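Local structure of putative O-GlcNAcase nagJ (Clostridium perfringens, 6PV5) at residues N610-D613 and P614-K618; G374-V377 and I378-G382. The protein is a family 84 glycoside hydrolase that probably cleaves terminal N-acetylhexosamine residues from glycans, seen here as its N-terminal, catalytic and post-catalytic helical regions. All blocks are in the same frame, centred on the assembly; numbering follows the deposited sequence. Where two conformers were deposited one is given.

Contact 1: residues N610-D613 and P614-K618; sequences NVVD and PFIRK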
ATOM      1  N   ASN A 610      -9.292  17.153  13.532  1.00 27.76           N
ATOM      2  CA  ASN A 610     -10.278  17.757  12.637  1.00 28.67           C
ATOM      3  C   ASN A 610     -11.698  17.736  13.231  1.00 27.44           C
ATOM      4  O   ASN A 610     -12.540  18.516  12.803  1.00 26.46           O
ATOM      5  CB  ASN A 610     -10.365  17.050  11.266  1.00 28.14           C
ATOM      6  CG  ASN A 610      -9.073  17.087  10.472  1.00 33.20           C
ATOM      7  OD1 ASN A 610      -8.384  18.099  10.454  1.00 37.44           O
ATOM      8  ND2 ASN A 610      -8.738  15.998   9.800  1.00 31.33           N
ATOM      9  N   VAL A 611     -12.002  16.782  14.118  1.00 24.86           N
ATOM     10  CA  VAL A 611     -13.367  16.599  14.617  1.00 27.01           C
ATOM     11  C   VAL A 611     -13.447  16.807  16.138  1.00 26.97           C
ATOM     12  O   VAL A 611     -14.168  17.686  16.596  1.00 26.68           O
ATOM     13  CB  VAL A 611     -13.937  15.229  14.193  1.00 27.13           C
ATOM     14  CG1 VAL A 611     -15.342  15.007  14.755  1.00 26.28           C
ATOM     15  CG2 VAL A 611     -13.910  15.044  12.667  1.00 23.45           C
ATOM     16  N   VAL A 612     -12.690  16.028  16.923  1.00 25.97           N
ATOM     17  CA  VAL A 612     -12.810  16.074  18.375  1.00 26.94           C
ATOM     18  C   VAL A 612     -12.184  17.359  18.922  1.00 28.94           C
ATOM     19  O   VAL A 612     -12.735  18.006  19.819  1.00 27.98           O
ATOM     20  CB  VAL A 612     -12.239  14.809  19.059  1.00 27.78           C
ATOM     21  CG1 VAL A 612     -12.243  14.935  20.579  1.00 25.95           C
ATOM     22  CG2 VAL A 612     -13.026  13.555  18.668  1.00 27.40           C
ATOM     23  N   ASP A 613     -11.001  17.704  18.403  1.00 27.38           N
ATOM     24  CA  ASP A 613     -10.256  18.843  18.890  1.00 24.71           C
ATOM     25  C   ASP A 613     -11.093  20.131  18.810  1.00 26.45           C
ATOM     26  O   ASP A 613     -11.199  20.853  19.806  1.00 25.08           O
ATOM     27  CB  ASP A 613      -8.875  18.913  18.232  1.00 25.95           C
ATOM     28  CG  ASP A 613      -8.016  20.018  18.822  1.00 26.58           C
ATOM     29  OD1 ASP A 613      -8.303  21.175  18.527  1.00 29.99           O
ATOM     30  OD2 ASP A 613      -7.113  19.707  19.606  1.00 28.20           O
ATOM     31  N   PRO A 614     -11.650  20.539  17.639  1.00 26.57           N
ATOM     32  CA  PRO A 614     -12.498  21.733  17.590  1.00 26.46           C
ATOM     33  C   PRO A 614     -13.740  21.690  18.481  1.00 27.12           C
ATOM     34  O   PRO A 614     -14.223  22.738  18.936  1.00 25.54           O
ATOM     35  CB  PRO A 614     -12.916  21.884  16.115  1.00 27.64           C
ATOM     36  CG  PRO A 614     -12.555  20.522  15.472  1.00 28.23           C
ATOM     37  CD  PRO A 614     -11.420  19.964  16.302  1.00 25.25           C
ATOM     38  N   PHE A 615     -14.278  20.482  18.684  1.00 25.22           N
ATOM     39  CA  PHE A 615     -15.422  20.319  19.561  1.00 26.50           C
ATOM     40  C   PHE A 615     -15.055  20.773  20.983  1.00 27.43           C
ATOM     41  O   PHE A 615     -15.712  21.633  21.558  1.00 27.81           O
ATOM     42  CB  PHE A 615     -15.934  18.876  19.590  1.00 25.36           C
ATOM     43  CG  PHE A 615     -17.012  18.656  20.631  1.00 25.83           C
ATOM     44  CD1 PHE A 615     -18.267  19.238  20.486  1.00 25.02           C
ATOM     45  CD2 PHE A 615     -16.762  17.909  21.778  1.00 24.41           C
ATOM     46  CE1 PHE A 615     -19.262  19.041  21.439  1.00 24.09           C
ATOM     47  CE2 PHE A 615     -17.758  17.718  22.735  1.00 26.01           C
ATOM     48  CZ  PHE A 615     -18.996  18.303  22.569  1.00 24.12           C
ATOM     49  N   ILE A 616     -13.997  20.205  21.545  1.00 26.72           N
ATOM     50  CA  ILE A 616     -13.576  20.578  22.882  1.00 30.28           C
ATOM     51  C   ILE A 616     -13.254  22.071  22.954  1.00 35.48           C
ATOM     52  O   ILE A 616     -13.625  22.721  23.921  1.00 35.30           O
ATOM     53  CB  ILE A 616     -12.406  19.696  23.328  1.00 34.60           C
ATOM     54  CG1 ILE A 616     -12.872  18.243  23.412  1.00 31.08           C
ATOM     55  CG2 ILE A 616     -11.847  20.193  24.663  1.00 39.11           C
ATOM     56  CD1 ILE A 616     -11.749  17.250  23.150  1.00 35.86           C
ATOM     57  N   ARG A 617     -12.614  22.630  21.919  1.00 32.53           N
ATOM     58  CA  ARG A 617     -12.279  24.043  21.956  1.00 33.54           C
ATOM     59  C   ARG A 617     -13.527  24.914  21.833  1.00 33.13           C
ATOM     60  O   ARG A 617     -13.539  26.007  22.376  1.00 31.72           O
ATOM     61  CB  ARG A 617     -11.248  24.439  20.890  1.00 34.40           C
ATOM     62  CG  ARG A 617      -9.851  23.904  21.174  1.00 37.08           C
ATOM     63  CD  ARG A 617      -8.841  24.218  20.079  1.00 39.14           C
ATOM     64  NE  ARG A 617      -7.864  23.138  20.070  1.00 38.41           N
ATOM     65  CZ  ARG A 617      -6.818  23.059  20.889  1.00 38.83           C
ATOM     66  NH1 ARG A 617      -6.580  24.033  21.751  1.00 36.27           N
ATOM     67  NH2 ARG A 617      -5.990  22.029  20.812  1.00 36.89           N
ATOM     68  N   LYS A 618     -14.548  24.466  21.095  1.00 32.31           N
ATOM     69  CA  LYS A 618     -15.761  25.258  20.956  1.00 32.23           C
ATOM     70  C   LYS A 618     -16.506  25.323  22.289  1.00 32.08           C
ATOM     71  O   LYS A 618     -17.069  26.348  22.630  1.00 31.23           O
ATOM     72  CB  LYS A 618     -16.709  24.678  19.905  1.00 33.81           C
ATOM     73  CG  LYS A 618     -17.842  25.602  19.471  1.00 35.95           C
ATOM     74  CD  LYS A 618     -18.555  25.150  18.213  1.00 36.55           C
ATOM     75  CE  LYS A 618     -19.946  25.745  18.118  1.00 45.51           C
ATOM     76  NZ  LYS A 618     -20.623  25.431  16.833  1.00 49.66           N
TER

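Contact 2: residues G374-V377 and I378-G382; sequences GNDV and IPPNG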
ATOM      1  N   GLY A 374      -1.691  12.227 -10.011  1.00 24.38           N
ATOM      2  CA  GLY A 374      -3.083  12.661 -10.070  1.00 23.15           C
ATOM      3  C   GLY A 374      -3.148  14.158 -10.335  1.00 21.97           C
ATOM      4  O   GLY A 374      -2.151  14.742 -10.756  1.00 23.30           O
ATOM      5  N   ASN A 375      -4.293  14.796 -10.067  1.00 23.77           N
ATOM      6  CA  ASN A 375      -4.429  16.204 -10.451  1.00 23.70           C
ATOM      7  C   ASN A 375      -3.449  17.075  -9.672  1.00 24.23           C
ATOM      8  O   ASN A 375      -2.987  18.082 -10.183  1.00 27.24           O
ATOM      9  CB  ASN A 375      -5.843  16.770 -10.248  1.00 25.05           C
ATOM     10  CG  ASN A 375      -6.881  16.102 -11.132  1.00 29.13           C
ATOM     11  OD1 ASN A 375      -6.547  15.415 -12.091  1.00 27.12           O
ATOM     12  ND2 ASN A 375      -8.146  16.294 -10.815  1.00 27.60           N
ATOM     13  N   ASP A 376      -3.163  16.692  -8.423  1.00 25.19           N
ATOM     14  CA  ASP A 376      -2.261  17.448  -7.565  1.00 26.19           C
ATOM     15  C   ASP A 376      -1.104  16.570  -7.106  1.00 23.62           C
ATOM     16  O   ASP A 376      -1.125  15.359  -7.299  1.00 23.37           O
ATOM     17  CB  ASP A 376      -3.033  17.947  -6.345  1.00 27.07           C
ATOM     18  CG  ASP A 376      -4.251  18.735  -6.802  1.00 31.96           C
ATOM     19  OD1 ASP A 376      -4.071  19.862  -7.367  1.00 30.55           O
ATOM     20  OD2 ASP A 376      -5.356  18.187  -6.677  1.00 34.30           O
ATOM     21  N   VAL A 377      -0.124  17.200  -6.448  1.00 23.44           N
ATOM     22  CA  VAL A 377       0.906  16.466  -5.737  1.00 23.71           C
ATOM     23  C   VAL A 377       0.295  15.513  -4.711  1.00 27.03           C
ATOM     24  O   VAL A 377       0.656  14.334  -4.661  1.00 29.53           O
ATOM     25  CB  VAL A 377       1.921  17.442  -5.125  1.00 24.85           C
ATOM     26  CG1 VAL A 377       3.063  16.695  -4.432  1.00 23.88           C
ATOM     27  CG2 VAL A 377       2.452  18.369  -6.206  1.00 22.06           C
ATOM     28  N   ILE A 378      -0.636  16.024  -3.896  1.00 26.69           N
ATOM     29  CA  ILE A 378      -1.409  15.181  -2.991  1.00 28.21           C
ATOM     30  C   ILE A 378      -2.898  15.429  -3.271  1.00 29.21           C
ATOM     31  O   ILE A 378      -3.474  16.366  -2.737  1.00 25.90           O
ATOM     32  CB  ILE A 378      -1.048  15.454  -1.506  1.00 30.81           C
ATOM     33  CG1 ILE A 378       0.467  15.530  -1.254  1.00 29.53           C
ATOM     34  CG2 ILE A 378      -1.696  14.427  -0.573  1.00 29.14           C
ATOM     35  CD1 ILE A 378       0.844  16.557  -0.217  1.00 34.95           C
ATOM     36  N   PRO A 379      -3.582  14.624  -4.122  1.00 29.18           N
ATOM     37  CA  PRO A 379      -4.970  14.920  -4.514  1.00 28.03           C
ATOM     38  C   PRO A 379      -5.946  14.728  -3.353  1.00 27.44           C
ATOM     39  O   PRO A 379      -6.088  13.617  -2.829  1.00 25.44           O
ATOM     40  CB  PRO A 379      -5.254  13.914  -5.641  1.00 28.05           C
ATOM     41  CG  PRO A 379      -3.859  13.502  -6.106  1.00 28.20           C
ATOM     42  CD  PRO A 379      -3.048  13.445  -4.817  1.00 26.81           C
ATOM     43  N   PRO A 380      -6.631  15.817  -2.923  1.00 25.51           N
ATOM     44  CA  PRO A 380      -7.438  15.802  -1.702  1.00 26.38           C
ATOM     45  C   PRO A 380      -8.649  14.887  -1.810  1.00 26.18           C
ATOM     46  O   PRO A 380      -9.124  14.360  -0.807  1.00 26.99           O
ATOM     47  CB  PRO A 380      -7.857  17.276  -1.488  1.00 26.39           C
ATOM     48  CG  PRO A 380      -7.675  17.927  -2.832  1.00 28.86           C
ATOM     49  CD  PRO A 380      -6.590  17.147  -3.552  1.00 24.38           C
ATOM     50  N   ASN A 381      -9.084  14.646  -3.043  0.54 25.48           N
ATOM     51  CA  ASN A 381     -10.303  13.899  -3.276  0.54 26.94           C
ATOM     52  C   ASN A 381     -10.040  12.710  -4.205  0.54 27.42           C
ATOM     53  O   ASN A 381     -10.882  12.391  -5.045  0.54 25.67           O
ATOM     54  CB  ASN A 381     -11.370  14.844  -3.840  0.54 29.03           C
ATOM     55  CG  ASN A 381     -12.718  14.188  -4.042  0.54 31.59           C
ATOM     56  OD1 ASN A 381     -13.030  13.192  -3.393  0.54 31.58           O
ATOM     57  ND2 ASN A 381     -13.520  14.747  -4.941  0.54 29.24           N
ATOM     58  N   GLY A 382      -8.893  12.035  -4.027  1.00 26.51           N
ATOM     59  CA  GLY A 382      -8.549  10.864  -4.827  1.00 24.89           C
ATOM     60  C   GLY A 382      -8.374  11.191  -6.316  1.00 28.33           C
ATOM     61  O   GLY A 382      -7.953  12.290  -6.674  1.00 28.08           O
TER
HETATM   62  O   HOH W   1      -6.629  13.536  -9.104  1.00 28.81           O

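Contact 1: residues N610-D613 and P614-K618
D613 and R617 form an i to i+4 salt bridge along helix 612-619, the last modelled helix, in the helical region that follows the catalytic barrel. The grip is side-on and two-pronged: NE and NH2 of R617 each meet one carboxylate oxygen. R617 NE donates to D613 OD1 over a short 2.5 Å, nearly straight (N-H...O angle 172°); OD1 lies in the guanidinium plane but is approached on its syn side, off the carboxylate plane. The second prong, R617 NH2 to the syn lone pair of D613 OD2, measures 2.8 Å and is more bent, in keeping with a tilt of 32° between the two planes. CG of D613 lies opposite the backbone N (chi1 -174°), beside the carbonyl carbon, which carries the carboxylate toward R617 on the next turn, while R617 runs extended from CG to NE to meet it. Y564 OH also bonds OD2, and D601 OD1 shares R617 NH2, which should limit the rotation of both groups.

On another side of the helix, V612 CG1 presses against I616 CD1 at 3.5 Å, tighter than usual for two carbons. Both residues are buried: V612 packs on F531 of helix 521-544, and I616 on A567 of helix 548-579.

Backbone bonds confirm the helical spacing: I616 N to V612 O and R617 N to D613 O are both 3.1 Å, whereas F615 N to V611 O is weak at 3.5 Å. P614 N has no hydrogen to give, which costs the first turn nothing, and its ring CG lies 3.3 Å from N610 O. The arrangement is that of an alpha-helical N-terminus with proline in the first turn and an i to i+4 Asp-Arg pair.

Contact 2: residues G374-V377 and I378-G382
P379 and P380 meet the backbone of G374 to D376 and the D376 carboxylate in a local turn of the loop after barrel strand 369-372. P379 puts its CG 3.5 Å from D376 O and 4.1 Å from G374 CA, so the ring lies inside the bend. G374, with phi 104°, has no side chain to collide with that ring. With the aspartate CG opposite its carbonyl carbon (chi1 -55°), D376 OD2 is carried to within 3.5 Å of P380 CD, the two side chains crossing at about a right angle.

The only apolar side-chain pair across the junction, V377 CG1 and I378 CG1, is 4.3 Å apart, a loose contact.

Polar closure comes through water, since no direct hydrogen bond joins 374-377 to 378-382. One water accepts from N375 N at 2.8 Å and donates to G382 O at 3.0 Å, bridging the two ends of the bend. The side-chain ND2 of N375 donates to D387 OD1, and N404 ND2 donates to V377 O.

V377 lies about 7 Å, side chain to side chain, from D305, the predicted proton donor, placing the turn beside the probable active site. The loop leads from strand 369-372 of the eight-stranded parallel barrel to helix 385-395, with the D387 bond tying N375 to that helix.

Overall arrangement
Contact 2 comes first along the chain, in the loop between strand 369-372 and helix 385-395 of the catalytic (beta/alpha)8 barrel; contact 1 follows more than two hundred residues later, at the C-terminal end of the modelled chain. The centres of contacts 1 and 2 are 26 Å apart and the nearest atoms of contacts 1 and 2 about 11 Å, so they do not touch and share no helix or strand. R492 nevertheless lies near both, bonding P380 O through NH1 and touching the side chain of N610. Contact 2 borders the probable active site, whereas the side chains of V611, V612, F615 and I616 in contact 1 pack on helices 501-515, 521-544 and 548-579, away from that site.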